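Local coordinates for protein peroxinectin A (Dictyostelium discoideum, PDB 6ERC) that catalyses the hydrogen-peroxide-dependent oxidation of phenolic donors as a secreted haem peroxidase, and also shows peroxidase activity toward iodide and thiocyanate, at residues 269-272 and 277-280; 273-278 and 456-461. One frame throughout, in Å; residues are numbered along the deposited sequence.

How the contacts relate
Following the chain from the N terminus, helix 247-275 supplies the first side of contact 1 at 269-272 and, immediately afterwards, the first side of contact 2 at 273-278. Contact 1 closes a local loop: only four residues separate its segments, which fold back at the helix end. Contact 2 closes a far longer one, with 177 intervening residues, and brings the end of helix 247-275 against helix 452-467. In sequence the two loops cross, since 273-278 begins inside contact 1 and ends on Ser277 and Phe278, which both contacts share. Their centres lie about 7 Å apart, and Pro279 CG approaches Tyr459 OH at 3.3 Å, joining the exit loop to helix 452-467.

Contact 1: residues 269-272 and 277-280; sequences EYLP and SFPS
Pro272 and Ser277 bring their CA atoms to 3.9 Å as the chain leaves helix 247-275, but Pro272 O and Ser277 N, 3.5 Å apart, are too poorly angled to bond. The helix is kinked at Pro272, whose ring nitrogen makes no bond to the preceding turn. Pro272 offers its flank to Ser277, with CB 4.2 Å from Ser277 CA, while Ser277 CB is directed away from the helix segment.

This is a helix C-terminus followed by an extended exit loop, in the mainly helical animal haem peroxidase fold. The main side-chain contact lies one residue further along on the loop and one back on the helix. Leu271 CD1 sits over the centre of the Phe278 ring, 4.3 Å from its centroid and 6° off the ring normal, a CH-pi contact with the methyl squarely on the face. With CG anti to the backbone N (chi1 -158°), Phe278 folds its ring back toward the helix. Pro279 CD covers the opposite face, 3.5 Å above the plane and displaced toward the rim, and the ring is thus held between a methyl and a pyrrolidine.

On the helix itself, Tyr270 touches the haem and stacks on Phe72. Tyr267, one turn before Leu271, also meets the Phe278 ring, with planes at about 85°, while Pro279 O accepts a hydrogen bond from Arg466 NH2.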
loop_
_atom_site.group_PDB
_atom_site.type_symbol
_atom_site.label_atom_id
_atom_site.label_comp_id
_atom_site.label_asym_id
_atom_site.label_seq_id
_atom_site.Cartn_x
_atom_site.Cartn_y
_atom_site.Cartn_z
ATOM N N GLU A 269 -9.161 -1.729 13.878
ATOM C CA GLU A 269 -8.970 -0.285 13.859
ATOM C C GLU A 269 -9.018 0.300 12.456
ATOM O O GLU A 269 -9.806 1.216 12.202
ATOM C CB GLU A 269 -7.634 0.075 14.529
ATOM C CG GLU A 269 -7.615 -0.157 16.026
ATOM C CD GLU A 269 -6.291 0.227 16.660
ATOM O OE1 GLU A 269 -5.329 -0.565 16.564
ATOM O OE2 GLU A 269 -6.209 1.325 17.249
ATOM N N TYR A 270 -8.203 -0.211 11.530
ATOM C CA TYR A 270 -8.065 0.431 10.225
ATOM C C TYR A 270 -9.353 0.331 9.416
ATOM O O TYR A 270 -9.901 1.345 8.971
ATOM C CB TYR A 270 -6.898 -0.191 9.454
ATOM C CG TYR A 270 -6.652 0.463 8.113
ATOM C CD1 TYR A 270 -5.952 1.660 8.021
ATOM C CD2 TYR A 270 -7.126 -0.110 6.943
ATOM C CE1 TYR A 270 -5.729 2.263 6.802
ATOM C CE2 TYR A 270 -6.907 0.489 5.717
ATOM C CZ TYR A 270 -6.208 1.674 5.655
ATOM O OH TYR A 270 -5.988 2.277 4.441
ATOM N N LEU A 271 -9.851 -0.883 9.212
ATOM C CA LEU A 271 -10.995 -1.080 8.333
ATOM C C LEU A 271 -12.255 -0.451 8.918
ATOM O O LEU A 271 -13.014 0.188 8.180
ATOM C CB LEU A 271 -11.203 -2.569 8.056
ATOM C CG LEU A 271 -10.077 -3.247 7.273
ATOM C CD1 LEU A 271 -10.342 -4.739 7.143
ATOM C CD2 LEU A 271 -9.901 -2.617 5.894
ATOM N N PRO A 272 -12.532 -0.603 10.215
ATOM C CA PRO A 272 -13.672 0.131 10.786
ATOM C C PRO A 272 -13.590 1.630 10.563
ATOM O O PRO A 272 -14.632 2.288 10.459
ATOM C CB PRO A 272 -13.606 -0.230 12.273
ATOM C CG PRO A 272 -12.980 -1.573 12.284
ATOM C CD PRO A 272 -11.958 -1.551 11.188
ATOM N N SER A 277 -17.340 0.291 9.639
ATOM C CA SER A 277 -17.399 -0.891 10.489
ATOM C C SER A 277 -16.832 -2.063 9.696
ATOM O O SER A 277 -16.260 -1.883 8.616
ATOM C CB SER A 277 -18.833 -1.162 10.957
ATOM O OG SER A 277 -19.647 -1.587 9.880
ATOM N N PHE A 278 -16.988 -3.267 10.237
ATOM C CA PHE A 278 -16.630 -4.481 9.514
ATOM C C PHE A 278 -17.205 -5.687 10.248
ATOM O O PHE A 278 -17.119 -5.757 11.480
ATOM C CB PHE A 278 -15.113 -4.612 9.373
ATOM C CG PHE A 278 -14.688 -5.496 8.235
ATOM C CD1 PHE A 278 -14.728 -5.033 6.930
ATOM C CD2 PHE A 278 -14.254 -6.789 8.470
ATOM C CE1 PHE A 278 -14.341 -5.845 5.879
ATOM C CE2 PHE A 278 -13.865 -7.606 7.421
ATOM C CZ PHE A 278 -13.909 -7.133 6.125
ATOM N N PRO A 279 -17.796 -6.652 9.542
ATOM C CA PRO A 279 -18.395 -7.796 10.231
ATOM C C PRO A 279 -17.355 -8.605 10.991
ATOM O O PRO A 279 -16.151 -8.534 10.735
ATOM C CB PRO A 279 -19.018 -8.614 9.093
ATOM C CG PRO A 279 -18.236 -8.231 7.893
ATOM C CD PRO A 279 -17.917 -6.782 8.080
ATOM N N SER A 280 -17.847 -9.389 11.943
ATOM C CA SER A 280 -16.984 -10.217 12.764
ATOM C C SER A 280 -16.585 -11.487 12.020
ATOM O O SER A 280 -17.319 -11.991 11.165
ATOM C CB SER A 280 -17.691 -10.562 14.073
ATOM O OG SER A 280 -19.036 -10.939 13.832
#

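Contact 2: residues 273-278 and 456-461; sequences TTLGSF and LIIYEQ
Leu275 and Tyr459 mark the closest backbone approach between the end of helix 247-275 and helix 452-467, with their CA atoms 7.6 Å apart. No hydrogen bond crosses the contact; apolar packing joins these segments, burying 219 Å² in total.

The buried part of the contact is formed by Leu275 and Ile458. The CG of Leu275 stands anti to the carbonyl carbon and beside the backbone N (chi1 -50°), directing the two methyls at different residues of the facing helix. CD2 meets the branch methyl CG2 of Ile458 at 4.3 Å, toward the interior. Ile458 in turn touches Phe303 and Ala300, and its side chain comes within about 8 Å of the haem. The other methyl of Leu275, CD1, settles against the base of Tyr459, 4.1 Å from Tyr459 CA and equally far from Tyr459 CD2, where the two side chains cross at about a right angle.

Topologically, this pairs two helices far apart in the sequence of the animal haem peroxidase fold. The chain leaves the first of them at Gly276, whose positive phi (84°) departs from helical geometry and turns the backbone into the loop.

Toward the solvent side, Gly276 and Ser277 are exposed, and beside them the contact is carried by two partly exposed aromatic residues that still pack closely. Phe278 CE1 lies 4.0 Å from Tyr459 CD2, and the rings meet at a slant, their centroids 5.3 Å apart and their planes inclined at 48°. Pro279 of the exit loop also rests on Tyr459, while Arg466, further along helix 452-467, touches Phe278.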
loop_
_atom_site.group_PDB
_atom_site.type_symbol
_atom_site.label_atom_id
_atom_site.label_comp_id
_atom_site.label_asym_id
_atom_site.label_seq_id
_atom_site.Cartn_x
_atom_site.Cartn_y
_atom_site.Cartn_z
ATOM N N THR A 273 -12.382 2.192 10.483
ATOM C CA THR A 273 -12.243 3.607 10.151
ATOM C C THR A 273 -12.508 3.854 8.670
ATOM O O THR A 273 -13.183 4.825 8.308
ATOM C CB THR A 273 -10.844 4.100 10.534
ATOM O OG1 THR A 273 -10.664 3.977 11.951
ATOM C CG2 THR A 273 -10.647 5.557 10.127
ATOM N N THR A 274 -11.988 2.987 7.800
ATOM C CA THR A 274 -12.143 3.184 6.363
ATOM C C THR A 274 -13.586 2.958 5.926
ATOM O O THR A 274 -14.146 3.751 5.159
ATOM C CB THR A 274 -11.211 2.241 5.604
ATOM O OG1 THR A 274 -9.863 2.435 6.050
ATOM C CG2 THR A 274 -11.286 2.500 4.108
ATOM N N LEU A 275 -14.200 1.876 6.397
ATOM C CA LEU A 275 -15.526 1.467 5.957
ATOM C C LEU A 275 -16.615 1.760 6.979
ATOM O O LEU A 275 -17.772 1.399 6.746
ATOM C CB LEU A 275 -15.525 -0.031 5.636
ATOM C CG LEU A 275 -14.405 -0.522 4.716
ATOM C CD1 LEU A 275 -14.481 -2.033 4.560
ATOM C CD2 LEU A 275 -14.464 0.162 3.354
ATOM N N GLY A 276 -16.281 2.397 8.100
ATOM C CA GLY A 276 -17.238 2.674 9.146
ATOM C C GLY A 276 -17.452 1.525 10.113
ATOM O O GLY A 276 -17.730 1.762 11.291
ATOM N N SER A 277 -17.340 0.291 9.639
ATOM C CA SER A 277 -17.399 -0.891 10.489
ATOM C C SER A 277 -16.832 -2.063 9.696
ATOM O O SER A 277 -16.260 -1.883 8.616
ATOM C CB SER A 277 -18.833 -1.162 10.957
ATOM O OG SER A 277 -19.647 -1.587 9.880
ATOM N N PHE A 278 -16.988 -3.267 10.237
ATOM C CA PHE A 278 -16.630 -4.481 9.514
ATOM C C PHE A 278 -17.205 -5.687 10.248
ATOM O O PHE A 278 -17.119 -5.757 11.480
ATOM C CB PHE A 278 -15.113 -4.612 9.373
ATOM C CG PHE A 278 -14.688 -5.496 8.235
ATOM C CD1 PHE A 278 -14.728 -5.033 6.930
ATOM C CD2 PHE A 278 -14.254 -6.789 8.470
ATOM C CE1 PHE A 278 -14.341 -5.845 5.879
ATOM C CE2 PHE A 278 -13.865 -7.606 7.421
ATOM C CZ PHE A 278 -13.909 -7.133 6.125
ATOM N N LEU A 456 -16.947 -0.980 -2.106
ATOM C CA LEU A 456 -17.307 -2.357 -2.427
ATOM C C LEU A 456 -16.073 -3.191 -2.754
ATOM O O LEU A 456 -15.973 -4.349 -2.333
ATOM C CB LEU A 456 -18.298 -2.374 -3.591
ATOM C CG LEU A 456 -19.081 -3.670 -3.819
ATOM C CD1 LEU A 456 -20.414 -3.360 -4.480
ATOM C CD2 LEU A 456 -18.293 -4.662 -4.664
ATOM N N ILE A 457 -15.123 -2.624 -3.500
ATOM C CA ILE A 457 -13.931 -3.378 -3.877
ATOM C C ILE A 457 -13.075 -3.668 -2.650
ATOM O O ILE A 457 -12.537 -4.773 -2.497
ATOM C CB ILE A 457 -13.141 -2.614 -4.956
ATOM C CG1 ILE A 457 -14.003 -2.415 -6.207
ATOM C CG2 ILE A 457 -11.862 -3.364 -5.322
ATOM C CD1 ILE A 457 -13.477 -1.363 -7.157
ATOM N N ILE A 458 -12.931 -2.688 -1.757
ATOM C CA ILE A 458 -12.117 -2.886 -0.563
ATOM C C ILE A 458 -12.789 -3.880 0.377
ATOM O O ILE A 458 -12.148 -4.800 0.898
ATOM C CB ILE A 458 -11.851 -1.539 0.132
ATOM C CG1 ILE A 458 -11.004 -0.641 -0.773
ATOM C CG2 ILE A 458 -11.141 -1.755 1.463
ATOM C CD1 ILE A 458 -10.946 0.804 -0.325
ATOM N N TYR A 459 -14.092 -3.706 0.611
ATOM C CA TYR A 459 -14.816 -4.646 1.458
ATOM C C TYR A 459 -14.664 -6.069 0.943
ATOM O O TYR A 459 -14.457 -7.004 1.725
ATOM C CB TYR A 459 -16.294 -4.258 1.523
ATOM C CG TYR A 459 -17.128 -5.151 2.416
ATOM C CD1 TYR A 459 -17.591 -6.382 1.967
ATOM C CD2 TYR A 459 -17.461 -4.758 3.704
ATOM C CE1 TYR A 459 -18.353 -7.198 2.777
ATOM C CE2 TYR A 459 -18.225 -5.569 4.523
ATOM C CZ TYR A 459 -18.668 -6.788 4.055
ATOM O OH TYR A 459 -19.429 -7.600 4.867
ATOM N N GLU A 460 -14.752 -6.248 -0.376
ATOM C CA GLU A 460 -14.729 -7.590 -0.947
ATOM C C GLU A 460 -13.359 -8.236 -0.790
ATOM O O GLU A 460 -13.260 -9.450 -0.574
ATOM C CB GLU A 460 -15.141 -7.526 -2.419
ATOM C CG GLU A 460 -15.493 -8.875 -3.033
ATOM C CD GLU A 460 -14.280 -9.653 -3.510
ATOM O OE1 GLU A 460 -13.215 -9.034 -3.725
ATOM O OE2 GLU A 460 -14.391 -10.886 -3.669
ATOM N N GLN A 461 -12.289 -7.444 -0.888
ATOM C CA GLN A 461 -10.944 -8.000 -0.779
ATOM C C GLN A 461 -10.661 -8.479 0.641
ATOM O O GLN A 461 -10.302 -9.642 0.859
ATOM C CB GLN A 461 -9.910 -6.956 -1.206
ATOM C CG GLN A 461 -8.474 -7.446 -1.113
ATOM C CD GLN A 461 -8.224 -8.665 -1.972
ATOM O OE1 GLN A 461 -8.206 -8.581 -3.199
ATOM N NE2 GLN A 461 -8.040 -9.810 -1.332
#